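Local atomic coordinates of irisin (Homo sapiens, PDB entry 4LSD), a protein that acts as an exercise-linked hormone that probably induces browning of white fat by stimulating UCP1 expression, and whose fibronectin type III domain forms a dimer. Residues S2-A16 against G81-R95. Sequence-based numbering, arbitrary orientation.
Sequences SPSAPVNVTVRHLKA and GQSPASEPVLFKTPR
Val-9, Val-11 and Leu-14 meet Val-89 and Phe-91 in an apolar row. Val-9 CG1 lies 3.5 Å from Val-89 CG2. Val-11 CG2 is pressed to 3.3 Å from Val-89 CG1, tighter than usual, and also meets Phe-91 CD2. Val-11 CG1 sits over one face of the Phe-91 ring. Leu-14 has CG trans to its backbone N (chi1 -178°), which carries the branch across to Pro-94 CD, 4.1 Å from CG. Its CD1 lies 3.5 Å from Phe-91 CD1. Shortened to an alanine here, the side chain would lose both methyls, which would probably leave a gap beside the Phe-91 ring and Pro-94. Ser-86 CB packs on Pro-6 and Val-9 CG2.

Other carbons rest on carbonyl oxygens. Ala-5 CB is 3.2 Å from Pro-84 O. Ser-83 CB touches Pro-3 O, Leu-14 CD2 Lys-92 O, and Pro-94 CD Lys-15 O.

The hydroxyls bond within 81-95 or beyond it. Ser-83 OG bonds Pro-84 O (2.9 Å) and Ala-76 N. Ser-86 OG bonds Glu-87 O and Val-74 N. Thr-93 OG1 is held by Glu-65 O and Thr-68 N.

The axes of strands 9-12 and 89-92 come within 7.7 Å and run 15° from parallel. These edge strands face each other across the fibronectin type III sandwich without pairing, beside strands 19-24 and 69-78 respectively.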
# COMPACT_ATOMS: atom_id res chain seq x y z
N SER A 2 -0.34 13.17 -20.36
CA SER A 2 -0.41 12.00 -19.51
C SER A 2 -0.77 10.68 -20.20
O SER A 2 -1.35 10.66 -21.28
CB SER A 2 -1.45 12.30 -18.44
OG SER A 2 -2.72 12.54 -19.03
N PRO A 3 -0.48 9.54 -19.54
CA PRO A 3 -0.76 8.20 -20.05
C PRO A 3 -2.24 7.87 -20.01
O PRO A 3 -3.04 8.59 -19.41
CB PRO A 3 0.01 7.27 -19.11
CG PRO A 3 0.65 8.16 -18.08
CD PRO A 3 -0.04 9.48 -18.13
N SER A 4 -2.59 6.75 -20.63
CA SER A 4 -3.97 6.29 -20.68
C SER A 4 -4.25 5.41 -19.47
O SER A 4 -3.35 4.71 -18.97
CB SER A 4 -4.22 5.50 -21.96
OG SER A 4 -3.83 6.24 -23.11
N ALA A 5 -5.49 5.44 -19.01
CA ALA A 5 -5.88 4.64 -17.87
C ALA A 5 -5.47 3.21 -18.13
O ALA A 5 -5.22 2.82 -19.26
CB ALA A 5 -7.38 4.72 -17.68
N PRO A 6 -5.36 2.41 -17.06
CA PRO A 6 -4.98 1.00 -17.18
C PRO A 6 -6.16 0.24 -17.78
O PRO A 6 -7.31 0.64 -17.59
CB PRO A 6 -4.73 0.58 -15.73
CG PRO A 6 -4.24 1.82 -15.10
CD PRO A 6 -5.13 2.90 -15.69
N VAL A 7 -5.89 -0.84 -18.50
CA VAL A 7 -6.95 -1.64 -19.11
C VAL A 7 -6.82 -3.08 -18.64
O VAL A 7 -5.80 -3.47 -18.08
CB VAL A 7 -6.86 -1.66 -20.66
CG1 VAL A 7 -7.09 -0.29 -21.24
CG2 VAL A 7 -5.48 -2.17 -21.08
N ASN A 8 -7.86 -3.87 -18.86
CA ASN A 8 -7.80 -5.27 -18.49
C ASN A 8 -7.42 -5.49 -17.04
O ASN A 8 -6.62 -6.38 -16.73
CB ASN A 8 -6.79 -5.97 -19.38
CG ASN A 8 -7.17 -5.92 -20.85
OD1 ASN A 8 -6.34 -5.63 -21.72
ND2 ASN A 8 -8.44 -6.20 -21.13
N VAL A 9 -7.97 -4.69 -16.15
CA VAL A 9 -7.67 -4.84 -14.74
C VAL A 9 -8.43 -6.08 -14.28
O VAL A 9 -9.65 -6.17 -14.41
CB VAL A 9 -8.12 -3.60 -13.95
CG1 VAL A 9 -7.63 -3.70 -12.52
CG2 VAL A 9 -7.58 -2.34 -14.62
N THR A 10 -7.69 -7.06 -13.77
CA THR A 10 -8.30 -8.31 -13.32
C THR A 10 -7.87 -8.64 -11.88
O THR A 10 -6.85 -8.16 -11.40
CB THR A 10 -7.91 -9.52 -14.27
OG1 THR A 10 -6.87 -10.32 -13.68
CG2 THR A 10 -7.38 -9.01 -15.61
N VAL A 11 -8.68 -9.46 -11.21
CA VAL A 11 -8.38 -9.87 -9.85
C VAL A 11 -8.14 -11.37 -9.84
O VAL A 11 -9.05 -12.13 -10.12
CB VAL A 11 -9.55 -9.63 -8.90
CG1 VAL A 11 -9.26 -10.31 -7.56
CG2 VAL A 11 -9.76 -8.15 -8.70
N ARG A 12 -6.92 -11.79 -9.51
CA ARG A 12 -6.63 -13.22 -9.46
C ARG A 12 -6.21 -13.70 -8.08
O ARG A 12 -6.03 -12.90 -7.16
CB ARG A 12 -5.57 -13.59 -10.50
CG ARG A 12 -4.57 -12.48 -10.80
CD ARG A 12 -3.64 -12.92 -11.91
NE ARG A 12 -3.84 -12.20 -13.17
CZ ARG A 12 -3.60 -12.73 -14.37
NH1 ARG A 12 -3.17 -13.98 -14.46
NH2 ARG A 12 -3.77 -12.01 -15.47
N HIS A 13 -6.07 -15.02 -7.94
CA HIS A 13 -5.67 -15.63 -6.68
C HIS A 13 -6.39 -14.95 -5.52
O HIS A 13 -5.78 -14.47 -4.56
CB HIS A 13 -4.14 -15.53 -6.54
CG HIS A 13 -3.40 -16.16 -7.68
ND1 HIS A 13 -3.50 -17.51 -7.96
CD2 HIS A 13 -2.59 -15.64 -8.63
CE1 HIS A 13 -2.78 -17.79 -9.04
NE2 HIS A 13 -2.22 -16.67 -9.46
N LEU A 14 -7.71 -14.91 -5.63
CA LEU A 14 -8.58 -14.29 -4.64
C LEU A 14 -8.84 -15.20 -3.44
O LEU A 14 -9.52 -16.21 -3.56
CB LEU A 14 -9.90 -13.89 -5.31
CG LEU A 14 -10.98 -13.18 -4.48
CD1 LEU A 14 -10.45 -11.83 -3.99
CD2 LEU A 14 -12.23 -12.97 -5.33
N LYS A 15 -8.29 -14.82 -2.29
CA LYS A 15 -8.45 -15.58 -1.06
C LYS A 15 -9.35 -14.86 -0.07
O LYS A 15 -9.73 -13.71 -0.28
CB LYS A 15 -7.09 -15.83 -0.40
CG LYS A 15 -6.40 -17.14 -0.78
CD LYS A 15 -5.89 -17.15 -2.22
CE LYS A 15 -4.60 -16.33 -2.39
NZ LYS A 15 -3.37 -17.17 -2.56
N ALA A 16 -9.66 -15.53 1.03
CA ALA A 16 -10.51 -14.97 2.07
C ALA A 16 -10.01 -13.65 2.64
O ALA A 16 -10.81 -12.80 3.02
CB ALA A 16 -10.67 -15.99 3.20
N GLY A 81 3.10 12.81 -16.00
CA GLY A 81 1.82 12.93 -15.33
C GLY A 81 1.25 11.63 -14.79
O GLY A 81 1.98 10.72 -14.40
N GLN A 82 -0.07 11.56 -14.79
CA GLN A 82 -0.80 10.41 -14.30
C GLN A 82 -2.04 10.23 -15.17
O GLN A 82 -2.53 11.19 -15.77
CB GLN A 82 -1.21 10.65 -12.85
CG GLN A 82 -2.03 11.93 -12.66
CD GLN A 82 -2.41 12.20 -11.22
OE1 GLN A 82 -1.55 12.40 -10.37
NE2 GLN A 82 -3.71 12.20 -10.94
N SER A 83 -2.55 9.01 -15.21
CA SER A 83 -3.73 8.71 -16.02
C SER A 83 -5.01 8.72 -15.22
O SER A 83 -4.99 8.77 -14.00
CB SER A 83 -3.60 7.32 -16.63
OG SER A 83 -4.06 6.36 -15.70
N PRO A 84 -6.16 8.71 -15.92
CA PRO A 84 -7.44 8.69 -15.21
C PRO A 84 -7.61 7.31 -14.61
O PRO A 84 -6.87 6.40 -14.95
CB PRO A 84 -8.47 8.99 -16.30
CG PRO A 84 -7.72 8.85 -17.61
CD PRO A 84 -6.32 9.26 -17.27
N ALA A 85 -8.57 7.16 -13.71
CA ALA A 85 -8.80 5.86 -13.09
C ALA A 85 -9.24 4.84 -14.14
O ALA A 85 -9.94 5.17 -15.09
CB ALA A 85 -9.87 5.96 -12.02
N SER A 86 -8.84 3.59 -13.93
CA SER A 86 -9.23 2.52 -14.82
C SER A 86 -10.69 2.32 -14.45
O SER A 86 -11.22 3.00 -13.57
CB SER A 86 -8.49 1.24 -14.46
OG SER A 86 -8.91 0.81 -13.17
N GLU A 87 -11.33 1.34 -15.08
CA GLU A 87 -12.71 1.03 -14.76
C GLU A 87 -12.65 0.31 -13.41
O GLU A 87 -11.72 -0.46 -13.15
CB GLU A 87 -13.33 0.08 -15.79
CG GLU A 87 -13.75 0.72 -17.08
CD GLU A 87 -14.62 1.95 -16.87
OE1 GLU A 87 -15.60 1.85 -16.09
OE2 GLU A 87 -14.32 3.00 -17.49
N PRO A 88 -13.62 0.56 -12.53
CA PRO A 88 -13.63 -0.08 -11.23
C PRO A 88 -13.68 -1.58 -11.35
O PRO A 88 -14.39 -2.10 -12.21
CB PRO A 88 -14.90 0.47 -10.56
CG PRO A 88 -15.70 1.07 -11.71
CD PRO A 88 -14.64 1.62 -12.60
N VAL A 89 -12.90 -2.28 -10.53
CA VAL A 89 -12.95 -3.73 -10.55
C VAL A 89 -13.62 -4.08 -9.23
O VAL A 89 -13.25 -3.55 -8.18
CB VAL A 89 -11.56 -4.38 -10.63
CG1 VAL A 89 -11.64 -5.84 -10.15
CG2 VAL A 89 -11.08 -4.36 -12.07
N LEU A 90 -14.64 -4.94 -9.30
CA LEU A 90 -15.38 -5.33 -8.12
C LEU A 90 -15.18 -6.79 -7.82
O LEU A 90 -15.04 -7.61 -8.72
CB LEU A 90 -16.87 -5.06 -8.31
CG LEU A 90 -17.22 -3.59 -8.52
CD1 LEU A 90 -17.15 -3.27 -10.01
CD2 LEU A 90 -18.62 -3.30 -7.97
N PHE A 91 -15.16 -7.13 -6.54
CA PHE A 91 -14.98 -8.51 -6.19
C PHE A 91 -15.38 -8.73 -4.76
O PHE A 91 -15.61 -7.79 -4.00
CB PHE A 91 -13.53 -8.94 -6.46
CG PHE A 91 -12.50 -8.21 -5.63
CD1 PHE A 91 -12.02 -8.77 -4.44
CD2 PHE A 91 -11.99 -6.98 -6.05
CE1 PHE A 91 -11.04 -8.12 -3.68
CE2 PHE A 91 -11.00 -6.32 -5.30
CZ PHE A 91 -10.53 -6.89 -4.11
N LYS A 92 -15.51 -9.99 -4.39
CA LYS A 92 -15.90 -10.33 -3.06
C LYS A 92 -15.03 -11.45 -2.58
O LYS A 92 -14.75 -12.41 -3.31
CB LYS A 92 -17.37 -10.74 -3.04
CG LYS A 92 -17.87 -11.21 -1.69
CD LYS A 92 -19.34 -11.52 -1.73
CE LYS A 92 -19.80 -12.19 -0.45
NZ LYS A 92 -21.25 -12.52 -0.50
N THR A 93 -14.58 -11.33 -1.34
CA THR A 93 -13.73 -12.34 -0.77
C THR A 93 -14.53 -13.55 -0.29
O THR A 93 -15.68 -13.44 0.12
CB THR A 93 -12.94 -11.77 0.42
OG1 THR A 93 -13.86 -11.14 1.32
CG2 THR A 93 -11.90 -10.77 -0.05
N PRO A 94 -13.92 -14.74 -0.38
CA PRO A 94 -14.49 -16.03 0.02
C PRO A 94 -14.69 -16.00 1.53
O PRO A 94 -14.26 -15.07 2.19
CB PRO A 94 -13.40 -17.03 -0.37
CG PRO A 94 -12.75 -16.40 -1.55
CD PRO A 94 -12.74 -14.92 -1.24
N ARG A 95 -15.31 -17.05 2.06
CA ARG A 95 -15.56 -17.17 3.50
C ARG A 95 -14.32 -17.69 4.23
O ARG A 95 -13.48 -18.37 3.63
CB ARG A 95 -16.68 -18.18 3.74
CG ARG A 95 -17.84 -18.11 2.77
CD ARG A 95 -18.92 -17.22 3.32
NE ARG A 95 -19.30 -17.64 4.67
CZ ARG A 95 -20.11 -16.95 5.47
NH1 ARG A 95 -20.64 -15.81 5.05
NH2 ARG A 95 -20.39 -17.40 6.68